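Local coordinates for protein glucosidase (Croceicoccus marinus, PDB 5Z3K) that probably hydrolyses O-glycosidic bonds, as a beta-glucosidase of glycoside hydrolase family 39 from a marine bacterium, at residues A[129-134]-A[180-185]; A[150-155]-A[188-193]; A[280-285]-A[375-380]; A[429-434]-A[478-483]; A[435-440]-A[458-463]. All blocks are in the same frame, centred on the assembly; numbering follows the deposited sequence.

Contact 1: residues A[129-134]-A[180-185]; sequences VVENIV and ARAVKR
Glu131 OE1 accepts a hydrogen bond from Arg185 NH1 at 2.9 Å, part of a salt bridge between two helices on the outside of the TIM barrel. The oxygen sits at the guanidinium edge, close to its plane, but the nitrogen approaches it from above the carboxylate, and the two planes are 51° apart. This is therefore a single-bond pairing and not a flat two-pronged one. A bend at chi3 turns the arginine head toward the glutamate, and Arg185 CD passes 3.2 Å from Glu131 OE2. Beneath the charges, Ala182 CB meets Glu131 CB at 3.7 Å, and its small methyl lets the helix axes approach to 8.4 Å at a crossing angle of -35°. Val134 CG2 touches Val183 CG2 at 3.8 Å on the buried flank, where both valines also reach Trp152 of strand 151-154. The ionic pair extends outward: Glu131 OE2 also forms a salt bridge with Arg135, and Arg185 NH2 one with Glu127. Opposite charges thus alternate along the more exposed side of the seam, which probably keeps the group near neutrality, while Val134 and Val183 turn hydrocarbon toward the strand.

Contact 2: residues A[150-155]-A[188-193]; sequences SHWEFG and PALKVG
Lys191 N donates to Ser150 O at 3.1 Å, the first rung of a ladder of four backbone bonds. The others are Trp152 N to Lys191 O (2.8 Å), Gly193 N to Trp152 O (3.0 Å) and Phe154 N to Gly193 O (2.9 Å). Donors come from the two strands in turn, the pattern of a parallel pair. Ser150 O takes a second bond, from a water that also donates to Ala189 O at 2.7 Å and so ties the turn before the second strand to the start of the first. These are neighbouring strands, 151-154 and 191-197, of the eight-stranded TIM barrel, joined through helix 169-186 as a beta-alpha-beta crossover. His151 and Glu153 use their other backbone side for strand 104-109, bonding to Phe107 and Ile109, while Val192 N is taken up by Asp222 OD2. Ser150 OG and His151 ND1 are hydrogen-bonded at 2.7 Å in the imidazole plane. One face of that ring receives Lys191 CB in a CH-pi contact, 3.9 Å from its centroid and 21° off the normal. Glu153 shares the His151 side of the sheet; its buried carboxylate is held by a salt bridge from Arg55 and by the hydroxyls of Ser225, Ser263 and Thr108. Trp152, on the helix-facing side, brings the NE1 edge of its indole 4.0 Å from Leu190 CD2, and NE1 bonds weakly to Val149 O.

Contact 3: residues A[280-285]-A[375-380]; sequences NAAFLA and SNYAIP
Tyr377 and Phe283 both swing their rings out opposite the backbone nitrogen (chi1 174° and 177°), which lays the two side chains alongside each other, pointing the same way. The Phe283 edge turns to the Tyr377 face in a T-shaped pair, with centroids 5.5 Å apart and planes at 82°. Phe283 CD2 is the leading atom, 3.7 Å from Tyr377 CZ. Nearer the helix backbone, Tyr377 CE1 packs on Phe283 CB at 3.6 Å, and Tyr377 CD1 lies 3.9 Å from Ala282 CB, which sits at the rim of the phenol in its plane. Ser375 OG donates to Ala282 O at 2.8 Å, coming in well to the side of the C=O direction, while Ser375 CB rests against Ala285 CB at 3.8 Å. The helix belongs to the TIM barrel and the strand to the large mixed beta-sheet, so this contact lies on the junction between the two. Tyr377 OH is hydrogen-bonded to Arg234 O, beyond the two segments. A leucine at Tyr377 would probably leave Phe283 without its aromatic partner and Arg234 O without this hydroxyl. With alanine methyls, one serine bond and a ring pair, the buried junction is mainly apolar, its few polar groups matched by defined partners rather than by charges.

Contact 4: residues A[429-434]-A[478-483]; sequences GHLPWG and IEITRV
Trp433 and Arg482 carry this contact, in which a type I beta turn, Leu431 to Gly434, folds over the end of strand 474-482 in the large mixed sheet. No hydrogen bond crosses it. With chi1 at 54° the indole is directed toward strand 474-482, and it is held like a slice between two layers. Leu431 CB and Pro432 CD lie over one face. Over the opposite face lies Arg482 CB, 3.7 Å from the centroid of the five-membered ring and 15° off its normal, a CH-pi contact. The enclosed part is at the far rim: Trp433 CZ2 meets Ile480 CG2 at 3.9 Å, Trp433 CH2 comes 3.6 Å from Ile480 O, and Leu431 CD2 adds a 4.1 Å contact with the same Ile480 CG2. These isoleucine and leucine side chains are buried. The Arg482 side packs just as closely through its methylenes but faces solvent: the exposed chain runs past Trp433 CB, with CD 3.6 Å away, before bending at chi3. Its guanidinium is tilted 70° to the indole, so it does not stack, and leads away to Asp368, which pairs with NE. An alanine at Trp433 would probably open a gap between Pro432 and Arg482, leaving the arginine methylenes without support and Ile480 less well covered. The turn itself is closed by Gly434 N bonding to Leu431 O at 3.1 Å.

Contact 5: residues A[435-440]-A[458-463]; sequences DGPHRV and EGRGSS
His438 N to Gly459 O (2.8 Å) and Gly459 N to His438 O (3.0 Å) form the hydrogen-bonded pair that opens the antiparallel hairpin of strands 438-446 and 452-459. Past its open end Gly461 N bonds to Asp435 O at 2.9 Å, met from above the carbonyl plane. A water lies between Gly436 O, His438 ND1 and Gly461 O, in the plane of the imidazole, and helps bridge the diverging chains. A chi1 of 55° folds the His438 ring back over Gly459, whose O lies over the ring centre, 3.5 Å above its plane. Gly461 has a phi of 102°, where a side chain would run into the carbonyl O of Arg460. Farther out, the exposed Arg460 guanidinium lays one face over Gly436 CA. On the other side of the sheet from His438, Arg439 and Glu458 are a non-hydrogen-bonded pair whose chains meet mainly through their methylenes, with no salt bridge between the charged ends (Arg439 NE to Glu458 OE2 4.7 Å), and Arg439 NH2 goes on to Ser456 OG. Arg439 CG and Glu458 CG are 4.2 Å apart.

How the contacts relate
From the N terminus, contact 1 opens on helix 123-138 and contact 2 on strand 151-154; contact 1 closes on helix 169-186 before contact 2 closes on strand 191-197, so their loops cross. They touch, with centres about 9 Å apart, and join consecutive barrel elements. Contact 3 follows in series, closing a long loop from barrel helix 277-291 to strand 369-376, and so ties barrel to mixed sheet. Contact 4 then links the 429-434 turn to the last strand, 474-482. Nested inside its loop is contact 5, the hairpin at the sheet edge; the two are probably coupled by backbone hydrogen bonds from Arg439 N to Thr481 O and from Leu431 N to Ser462 O.

Contact 1: residues A[129-134]-A[180-185]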
# COMPACT_ATOMS: atom_id res chain seq x y z
N VAL A 129 -25.20 3.20 12.66
CA VAL A 129 -24.15 2.34 13.20
C VAL A 129 -22.80 2.75 12.64
O VAL A 129 -21.80 2.79 13.37
CB VAL A 129 -24.50 0.86 12.94
CG1 VAL A 129 -23.29 -0.03 13.12
CG2 VAL A 129 -25.63 0.44 13.88
N VAL A 130 -22.75 3.14 11.36
CA VAL A 130 -21.48 3.63 10.79
C VAL A 130 -21.05 4.90 11.51
O VAL A 130 -19.86 5.08 11.83
CB VAL A 130 -21.61 3.88 9.28
CG1 VAL A 130 -20.34 4.61 8.75
CG2 VAL A 130 -21.82 2.57 8.54
N GLU A 131 -22.00 5.79 11.80
CA GLU A 131 -21.64 7.06 12.43
C GLU A 131 -21.03 6.84 13.81
O GLU A 131 -20.03 7.48 14.17
CB GLU A 131 -22.86 7.97 12.51
CG GLU A 131 -22.62 9.30 13.23
CD GLU A 131 -23.85 10.18 13.26
OE1 GLU A 131 -24.87 9.82 12.64
OE2 GLU A 131 -23.81 11.24 13.93
N ASN A 132 -21.59 5.92 14.60
CA ASN A 132 -21.04 5.69 15.94
C ASN A 132 -19.76 4.87 15.92
O ASN A 132 -18.97 4.97 16.86
CB ASN A 132 -22.08 5.02 16.84
CG ASN A 132 -23.16 5.99 17.29
OD1 ASN A 132 -22.96 7.21 17.26
ND2 ASN A 132 -24.31 5.46 17.68
N ILE A 133 -19.54 4.05 14.89
CA ILE A 133 -18.22 3.46 14.71
C ILE A 133 -17.20 4.56 14.49
O ILE A 133 -16.10 4.55 15.07
CB ILE A 133 -18.23 2.44 13.56
CG1 ILE A 133 -19.04 1.20 13.97
CG2 ILE A 133 -16.80 2.06 13.14
CD1 ILE A 133 -19.50 0.36 12.82
N VAL A 134 -17.55 5.54 13.66
CA VAL A 134 -16.65 6.65 13.40
C VAL A 134 -16.43 7.46 14.67
O VAL A 134 -15.30 7.84 14.99
CB VAL A 134 -17.18 7.53 12.25
CG1 VAL A 134 -16.30 8.75 12.04
CG2 VAL A 134 -17.27 6.72 10.95
N ALA A 180 -20.76 8.19 3.69
CA ALA A 180 -20.15 9.50 3.53
C ALA A 180 -20.84 10.55 4.40
O ALA A 180 -20.18 11.37 5.05
CB ALA A 180 -20.18 9.92 2.06
N ARG A 181 -22.18 10.55 4.41
CA ARG A 181 -22.92 11.43 5.30
C ARG A 181 -22.52 11.22 6.76
O ARG A 181 -22.32 12.18 7.50
CB ARG A 181 -24.43 11.20 5.14
CG ARG A 181 -25.05 11.96 3.98
CD ARG A 181 -26.57 12.01 4.08
NE ARG A 181 -27.14 10.68 4.29
CZ ARG A 181 -27.47 9.85 3.30
NH1 ARG A 181 -27.30 10.22 2.03
NH2 ARG A 181 -27.97 8.66 3.57
N ALA A 182 -22.40 9.96 7.19
CA ALA A 182 -22.08 9.69 8.58
C ALA A 182 -20.67 10.15 8.93
O ALA A 182 -20.45 10.77 9.98
CB ALA A 182 -22.25 8.20 8.89
N VAL A 183 -19.70 9.87 8.06
CA VAL A 183 -18.32 10.28 8.33
C VAL A 183 -18.23 11.80 8.42
O VAL A 183 -17.63 12.35 9.35
CB VAL A 183 -17.38 9.73 7.24
CG1 VAL A 183 -16.05 10.47 7.25
CG2 VAL A 183 -17.18 8.23 7.41
N LYS A 184 -18.84 12.50 7.46
CA LYS A 184 -18.75 13.96 7.44
C LYS A 184 -19.54 14.60 8.57
O LYS A 184 -19.17 15.67 9.05
CB LYS A 184 -19.23 14.49 6.09
CG LYS A 184 -18.35 14.07 4.92
CD LYS A 184 -16.94 14.62 5.07
CE LYS A 184 -16.16 14.48 3.78
NZ LYS A 184 -14.80 15.04 3.93
N ARG A 185 -20.62 13.95 9.01
CA ARG A 185 -21.36 14.45 10.17
C ARG A 185 -20.50 14.41 11.43
O ARG A 185 -20.59 15.31 12.28
CB ARG A 185 -22.64 13.63 10.34
CG ARG A 185 -23.51 14.00 11.54
CD ARG A 185 -24.80 13.17 11.52
NE ARG A 185 -25.41 13.15 10.19
CZ ARG A 185 -25.74 12.05 9.51
NH1 ARG A 185 -25.52 10.84 10.02
NH2 ARG A 185 -26.29 12.16 8.31

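Contact 2: residues A[150-155]-A[188-193]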
# COMPACT_ATOMS: atom_id res chain seq x y z
N SER A 150 -8.08 8.62 10.06
CA SER A 150 -8.20 9.79 9.21
C SER A 150 -8.92 9.52 7.90
O SER A 150 -9.44 10.46 7.29
CB SER A 150 -6.81 10.35 8.90
OG SER A 150 -6.05 9.41 8.16
N HIS A 151 -8.97 8.27 7.46
CA HIS A 151 -9.50 7.91 6.16
C HIS A 151 -10.52 6.79 6.32
O HIS A 151 -10.24 5.80 7.01
CB HIS A 151 -8.37 7.47 5.23
CG HIS A 151 -7.55 8.60 4.70
ND1 HIS A 151 -6.73 9.36 5.50
CD2 HIS A 151 -7.43 9.10 3.45
CE1 HIS A 151 -6.13 10.28 4.76
NE2 HIS A 151 -6.54 10.15 3.51
N TRP A 152 -11.67 6.94 5.68
CA TRP A 152 -12.76 5.97 5.76
C TRP A 152 -13.12 5.54 4.34
O TRP A 152 -13.54 6.36 3.52
CB TRP A 152 -13.96 6.56 6.51
CG TRP A 152 -13.63 6.82 7.95
CD1 TRP A 152 -13.02 7.92 8.47
CD2 TRP A 152 -13.86 5.94 9.05
NE1 TRP A 152 -12.88 7.79 9.84
CE2 TRP A 152 -13.39 6.58 10.21
CE3 TRP A 152 -14.44 4.67 9.17
CZ2 TRP A 152 -13.47 6.00 11.48
CZ3 TRP A 152 -14.52 4.09 10.44
CH2 TRP A 152 -14.03 4.76 11.57
N GLU A 153 -12.93 4.25 4.07
CA GLU A 153 -13.17 3.69 2.75
C GLU A 153 -14.44 2.87 2.77
O GLU A 153 -14.62 2.00 3.64
CB GLU A 153 -11.99 2.81 2.29
CG GLU A 153 -12.16 2.21 0.88
CD GLU A 153 -11.00 1.31 0.49
OE1 GLU A 153 -10.63 1.27 -0.71
OE2 GLU A 153 -10.44 0.65 1.39
N PHE A 154 -15.30 3.09 1.79
CA PHE A 154 -16.46 2.23 1.59
C PHE A 154 -16.25 1.37 0.36
O PHE A 154 -16.16 1.90 -0.76
CB PHE A 154 -17.76 3.02 1.45
CG PHE A 154 -18.96 2.12 1.27
CD1 PHE A 154 -19.61 1.59 2.37
CD2 PHE A 154 -19.40 1.76 0.00
CE1 PHE A 154 -20.70 0.72 2.22
CE2 PHE A 154 -20.48 0.90 -0.16
CZ PHE A 154 -21.12 0.37 0.95
N GLY A 155 -16.23 0.06 0.55
CA GLY A 155 -16.19 -0.86 -0.58
C GLY A 155 -14.95 -1.73 -0.64
O GLY A 155 -13.89 -1.36 -0.14
N PRO A 188 -16.04 16.98 9.54
CA PRO A 188 -15.81 17.31 8.12
C PRO A 188 -14.37 17.12 7.68
O PRO A 188 -14.13 16.97 6.47
CB PRO A 188 -16.24 18.78 8.03
CG PRO A 188 -17.16 18.99 9.18
CD PRO A 188 -16.68 18.09 10.28
N ALA A 189 -13.41 17.12 8.60
CA ALA A 189 -12.01 16.95 8.24
C ALA A 189 -11.65 15.52 7.87
O ALA A 189 -10.56 15.28 7.34
CB ALA A 189 -11.11 17.42 9.39
N LEU A 190 -12.53 14.56 8.16
CA LEU A 190 -12.25 13.18 7.79
C LEU A 190 -12.36 12.99 6.28
O LEU A 190 -13.18 13.63 5.61
CB LEU A 190 -13.21 12.24 8.51
CG LEU A 190 -13.14 12.25 10.03
CD1 LEU A 190 -14.35 11.54 10.61
CD2 LEU A 190 -11.83 11.62 10.54
N LYS A 191 -11.53 12.12 5.75
CA LYS A 191 -11.56 11.80 4.33
C LYS A 191 -12.39 10.54 4.13
O LYS A 191 -12.22 9.56 4.86
CB LYS A 191 -10.15 11.60 3.78
CG LYS A 191 -9.22 12.79 3.99
CD LYS A 191 -9.85 14.08 3.51
CE LYS A 191 -8.89 15.25 3.70
NZ LYS A 191 -9.61 16.56 3.74
N VAL A 192 -13.31 10.59 3.16
CA VAL A 192 -14.13 9.44 2.82
C VAL A 192 -13.99 9.19 1.33
O VAL A 192 -13.84 10.12 0.53
CB VAL A 192 -15.62 9.64 3.24
CG1 VAL A 192 -16.31 10.71 2.37
CG2 VAL A 192 -16.39 8.30 3.21
N GLY A 193 -14.01 7.92 0.95
CA GLY A 193 -13.87 7.57 -0.45
C GLY A 193 -14.14 6.10 -0.69
O GLY A 193 -14.60 5.38 0.20
O HOH W 1 -8.59 13.43 7.70

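Contact 3: residues A[280-285]-A[375-380]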
# COMPACT_ATOMS: atom_id res chain seq x y z
N ASN A 280 10.51 -11.03 -6.16
CA ASN A 280 9.40 -10.24 -5.65
C ASN A 280 9.91 -9.03 -4.86
O ASN A 280 9.39 -7.92 -5.01
CB ASN A 280 8.52 -11.13 -4.77
CG ASN A 280 7.14 -10.52 -4.48
OD1 ASN A 280 7.04 -9.38 -4.04
ND2 ASN A 280 6.09 -11.30 -4.72
N ALA A 281 10.93 -9.24 -4.02
CA ALA A 281 11.55 -8.15 -3.27
C ALA A 281 12.04 -7.05 -4.20
O ALA A 281 11.79 -5.86 -3.97
CB ALA A 281 12.71 -8.70 -2.44
N ALA A 282 12.77 -7.42 -5.25
CA ALA A 282 13.27 -6.41 -6.18
C ALA A 282 12.11 -5.73 -6.90
O ALA A 282 12.15 -4.52 -7.14
CB ALA A 282 14.23 -7.04 -7.19
N PHE A 283 11.07 -6.49 -7.23
CA PHE A 283 9.89 -5.90 -7.87
C PHE A 283 9.27 -4.84 -6.98
O PHE A 283 8.96 -3.73 -7.44
CB PHE A 283 8.86 -6.99 -8.20
CG PHE A 283 7.57 -6.45 -8.79
CD1 PHE A 283 6.56 -5.92 -7.98
CD2 PHE A 283 7.36 -6.48 -10.17
CE1 PHE A 283 5.37 -5.43 -8.54
CE2 PHE A 283 6.18 -6.01 -10.73
CZ PHE A 283 5.19 -5.47 -9.92
N LEU A 284 9.03 -5.17 -5.70
CA LEU A 284 8.27 -4.23 -4.88
C LEU A 284 9.09 -2.98 -4.59
O LEU A 284 8.52 -1.88 -4.50
CB LEU A 284 7.77 -4.92 -3.61
CG LEU A 284 8.70 -5.16 -2.44
CD1 LEU A 284 8.58 -4.00 -1.45
CD2 LEU A 284 8.36 -6.50 -1.77
N ALA A 285 10.42 -3.10 -4.50
CA ALA A 285 11.24 -1.90 -4.34
C ALA A 285 11.22 -1.05 -5.61
O ALA A 285 11.07 0.18 -5.53
CB ALA A 285 12.67 -2.29 -3.95
N SER A 375 17.16 -0.67 -6.59
CA SER A 375 16.66 -2.01 -6.93
C SER A 375 17.09 -2.36 -8.34
O SER A 375 16.95 -1.54 -9.25
CB SER A 375 15.14 -2.11 -6.81
OG SER A 375 14.70 -3.43 -7.11
N ASN A 376 17.61 -3.57 -8.50
CA ASN A 376 17.97 -4.12 -9.81
C ASN A 376 16.97 -5.23 -10.11
O ASN A 376 17.15 -6.37 -9.67
CB ASN A 376 19.42 -4.62 -9.79
CG ASN A 376 19.95 -4.91 -11.18
OD1 ASN A 376 19.28 -4.63 -12.18
ND2 ASN A 376 21.15 -5.46 -11.25
N TYR A 377 15.92 -4.90 -10.86
CA TYR A 377 14.84 -5.82 -11.16
C TYR A 377 14.74 -6.04 -12.67
O TYR A 377 14.79 -5.09 -13.45
CB TYR A 377 13.48 -5.28 -10.64
CG TYR A 377 12.34 -6.17 -11.09
CD1 TYR A 377 12.05 -7.34 -10.41
CD2 TYR A 377 11.61 -5.87 -12.23
CE1 TYR A 377 11.04 -8.17 -10.83
CE2 TYR A 377 10.60 -6.70 -12.67
CZ TYR A 377 10.32 -7.86 -11.96
OH TYR A 377 9.31 -8.69 -12.38
N ALA A 378 14.55 -7.30 -13.07
CA ALA A 378 14.43 -7.65 -14.49
C ALA A 378 13.06 -8.26 -14.75
O ALA A 378 12.70 -9.27 -14.12
CB ALA A 378 15.54 -8.61 -14.90
N ILE A 379 12.30 -7.66 -15.65
CA ILE A 379 11.08 -8.31 -16.14
C ILE A 379 11.47 -9.62 -16.82
O ILE A 379 12.37 -9.62 -17.68
CB ILE A 379 10.33 -7.40 -17.13
CG1 ILE A 379 9.82 -6.13 -16.44
CG2 ILE A 379 9.19 -8.15 -17.79
CD1 ILE A 379 9.45 -5.02 -17.43
N PRO A 380 10.86 -10.75 -16.47
CA PRO A 380 11.23 -12.01 -17.14
C PRO A 380 10.88 -11.97 -18.62
O PRO A 380 9.91 -11.33 -19.04
CB PRO A 380 10.41 -13.06 -16.39
CG PRO A 380 10.15 -12.43 -15.03
CD PRO A 380 9.97 -10.97 -15.32

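Contact 4: residues A[429-434]-A[478-483]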
# COMPACT_ATOMS: atom_id res chain seq x y z
N GLY A 429 27.79 13.70 -3.62
CA GLY A 429 28.52 14.92 -3.36
C GLY A 429 27.76 15.88 -2.47
O GLY A 429 26.56 15.72 -2.25
N HIS A 430 28.48 16.88 -1.94
CA HIS A 430 27.89 17.96 -1.15
C HIS A 430 27.11 17.45 0.06
O HIS A 430 25.99 17.88 0.32
CB HIS A 430 26.99 18.83 -2.03
CG HIS A 430 27.69 19.42 -3.21
ND1 HIS A 430 28.61 20.44 -3.09
CD2 HIS A 430 27.63 19.12 -4.53
CE1 HIS A 430 29.07 20.75 -4.29
NE2 HIS A 430 28.49 19.96 -5.18
N LEU A 431 27.72 16.53 0.81
CA LEU A 431 27.09 16.08 2.05
C LEU A 431 26.76 17.31 2.90
O LEU A 431 27.61 18.20 3.03
CB LEU A 431 28.00 15.12 2.82
CG LEU A 431 28.18 13.74 2.18
CD1 LEU A 431 29.18 12.88 2.96
CD2 LEU A 431 26.85 13.03 2.05
N PRO A 432 25.54 17.42 3.42
CA PRO A 432 25.06 18.74 3.89
C PRO A 432 25.69 19.19 5.19
O PRO A 432 25.67 20.40 5.47
CB PRO A 432 23.55 18.53 4.05
CG PRO A 432 23.38 17.06 4.29
CD PRO A 432 24.50 16.38 3.51
N TRP A 433 26.24 18.28 5.98
CA TRP A 433 26.92 18.65 7.21
C TRP A 433 28.39 18.96 6.99
O TRP A 433 29.12 19.20 7.96
CB TRP A 433 26.77 17.53 8.24
CG TRP A 433 27.21 16.22 7.70
CD1 TRP A 433 28.49 15.77 7.59
CD2 TRP A 433 26.38 15.17 7.19
NE1 TRP A 433 28.51 14.51 7.03
CE2 TRP A 433 27.22 14.13 6.77
CE3 TRP A 433 25.00 15.03 7.03
CZ2 TRP A 433 26.74 12.95 6.21
CZ3 TRP A 433 24.51 13.85 6.49
CH2 TRP A 433 25.38 12.83 6.08
N GLY A 434 28.85 18.96 5.74
CA GLY A 434 30.20 19.37 5.42
C GLY A 434 31.15 18.21 5.22
O GLY A 434 30.77 17.08 4.92
N ILE A 478 21.86 2.36 0.81
CA ILE A 478 23.09 3.00 1.26
C ILE A 478 22.68 4.11 2.20
O ILE A 478 21.90 4.99 1.82
CB ILE A 478 23.91 3.55 0.09
CG1 ILE A 478 24.21 2.45 -0.93
CG2 ILE A 478 25.18 4.25 0.62
CD1 ILE A 478 24.87 1.21 -0.33
N GLU A 479 23.20 4.08 3.42
CA GLU A 479 22.87 5.08 4.42
C GLU A 479 24.13 5.83 4.80
O GLU A 479 25.11 5.21 5.24
CB GLU A 479 22.25 4.41 5.65
CG GLU A 479 21.50 5.36 6.53
CD GLU A 479 20.55 4.63 7.46
OE1 GLU A 479 19.38 4.38 7.06
OE2 GLU A 479 21.00 4.28 8.56
N ILE A 480 24.12 7.15 4.64
CA ILE A 480 25.24 8.00 5.01
C ILE A 480 24.80 8.91 6.15
O ILE A 480 23.77 9.59 6.05
CB ILE A 480 25.75 8.83 3.82
CG1 ILE A 480 26.03 7.92 2.64
CG2 ILE A 480 27.02 9.59 4.19
CD1 ILE A 480 26.18 8.64 1.36
N THR A 481 25.57 8.92 7.24
CA THR A 481 25.19 9.70 8.42
C THR A 481 26.34 10.58 8.89
O THR A 481 27.51 10.25 8.71
CB THR A 481 24.75 8.80 9.56
OG1 THR A 481 25.78 7.83 9.82
CG2 THR A 481 23.46 8.10 9.19
N ARG A 482 25.97 11.70 9.51
CA ARG A 482 26.96 12.52 10.18
C ARG A 482 27.45 11.80 11.43
O ARG A 482 26.65 11.22 12.17
CB ARG A 482 26.38 13.88 10.54
CG ARG A 482 27.38 14.83 11.20
CD ARG A 482 26.75 16.17 11.53
NE ARG A 482 25.59 16.02 12.40
CZ ARG A 482 25.66 15.93 13.72
NH1 ARG A 482 26.83 15.98 14.33
NH2 ARG A 482 24.54 15.80 14.43
N VAL A 483 28.76 11.81 11.65
CA VAL A 483 29.34 11.22 12.85
C VAL A 483 29.55 12.33 13.87
O VAL A 483 30.28 13.29 13.61
CB VAL A 483 30.64 10.47 12.54
CG1 VAL A 483 31.41 10.21 13.83
CG2 VAL A 483 30.33 9.15 11.85

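Contact 5: residues A[435-440]-A[458-463]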
# COMPACT_ATOMS: atom_id res chain seq x y z
N ASP A 435 32.44 18.51 5.40
CA ASP A 435 33.50 17.57 5.06
C ASP A 435 34.06 16.85 6.28
O ASP A 435 35.15 16.27 6.20
CB ASP A 435 34.61 18.30 4.30
CG ASP A 435 35.32 19.34 5.14
OD1 ASP A 435 35.05 19.46 6.35
OD2 ASP A 435 36.18 20.06 4.57
N GLY A 436 33.33 16.85 7.39
CA GLY A 436 33.77 16.18 8.59
C GLY A 436 33.53 14.68 8.55
O GLY A 436 33.24 14.10 7.51
N PRO A 437 33.65 14.03 9.71
CA PRO A 437 33.47 12.57 9.77
C PRO A 437 32.05 12.15 9.40
O PRO A 437 31.07 12.80 9.78
CB PRO A 437 33.79 12.23 11.23
CG PRO A 437 34.61 13.39 11.71
CD PRO A 437 34.09 14.59 11.00
N HIS A 438 31.95 11.05 8.66
CA HIS A 438 30.66 10.48 8.30
C HIS A 438 30.75 8.96 8.37
O HIS A 438 31.84 8.39 8.39
CB HIS A 438 30.22 10.92 6.90
CG HIS A 438 31.21 10.63 5.82
ND1 HIS A 438 31.80 11.63 5.06
CD2 HIS A 438 31.70 9.46 5.33
CE1 HIS A 438 32.61 11.09 4.18
NE2 HIS A 438 32.58 9.78 4.32
N ARG A 439 29.58 8.32 8.41
CA ARG A 439 29.47 6.87 8.39
C ARG A 439 28.70 6.43 7.15
O ARG A 439 27.67 7.03 6.82
CB ARG A 439 28.77 6.33 9.65
CG ARG A 439 28.94 4.83 9.83
CD ARG A 439 28.31 4.29 11.11
NE ARG A 439 28.51 2.84 11.18
CZ ARG A 439 27.74 1.99 11.86
NH1 ARG A 439 26.70 2.44 12.55
NH2 ARG A 439 28.02 0.69 11.84
N VAL A 440 29.20 5.40 6.48
CA VAL A 440 28.54 4.77 5.33
C VAL A 440 28.15 3.35 5.73
O VAL A 440 29.02 2.53 6.04
CB VAL A 440 29.45 4.74 4.10
CG1 VAL A 440 28.68 4.23 2.89
CG2 VAL A 440 30.07 6.12 3.85
N GLU A 458 33.78 4.42 8.31
CA GLU A 458 33.75 5.84 8.58
C GLU A 458 34.83 6.52 7.76
O GLU A 458 35.89 5.95 7.49
CB GLU A 458 33.92 6.14 10.07
CG GLU A 458 32.91 5.43 10.96
CD GLU A 458 32.71 6.11 12.31
OE1 GLU A 458 33.51 7.01 12.64
OE2 GLU A 458 31.74 5.76 13.02
N GLY A 459 34.54 7.75 7.36
CA GLY A 459 35.46 8.50 6.53
C GLY A 459 35.21 9.97 6.72
O GLY A 459 34.41 10.39 7.56
N ARG A 460 35.92 10.77 5.92
CA ARG A 460 35.81 12.22 5.96
C ARG A 460 35.64 12.74 4.55
O ARG A 460 35.77 12.00 3.57
CB ARG A 460 37.04 12.86 6.63
CG ARG A 460 37.23 12.52 8.11
CD ARG A 460 38.38 13.32 8.72
NE ARG A 460 37.95 14.60 9.28
CZ ARG A 460 37.92 15.74 8.59
NH1 ARG A 460 38.30 15.77 7.32
NH2 ARG A 460 37.50 16.86 9.18
N GLY A 461 35.34 14.02 4.44
CA GLY A 461 35.12 14.64 3.15
C GLY A 461 33.64 14.84 2.87
O GLY A 461 32.78 14.15 3.42
N SER A 462 33.34 15.81 2.02
CA SER A 462 31.96 16.08 1.68
C SER A 462 31.45 15.22 0.53
O SER A 462 30.27 15.30 0.18
CB SER A 462 31.78 17.56 1.34
OG SER A 462 32.59 17.91 0.24
N SER A 463 32.31 14.40 -0.07
CA SER A 463 31.91 13.47 -1.11
C SER A 463 32.25 12.06 -0.68
O SER A 463 33.21 11.82 0.06
CB SER A 463 32.61 13.77 -2.44
OG SER A 463 32.06 14.92 -3.06
O HOH W 2 31.21 14.25 5.89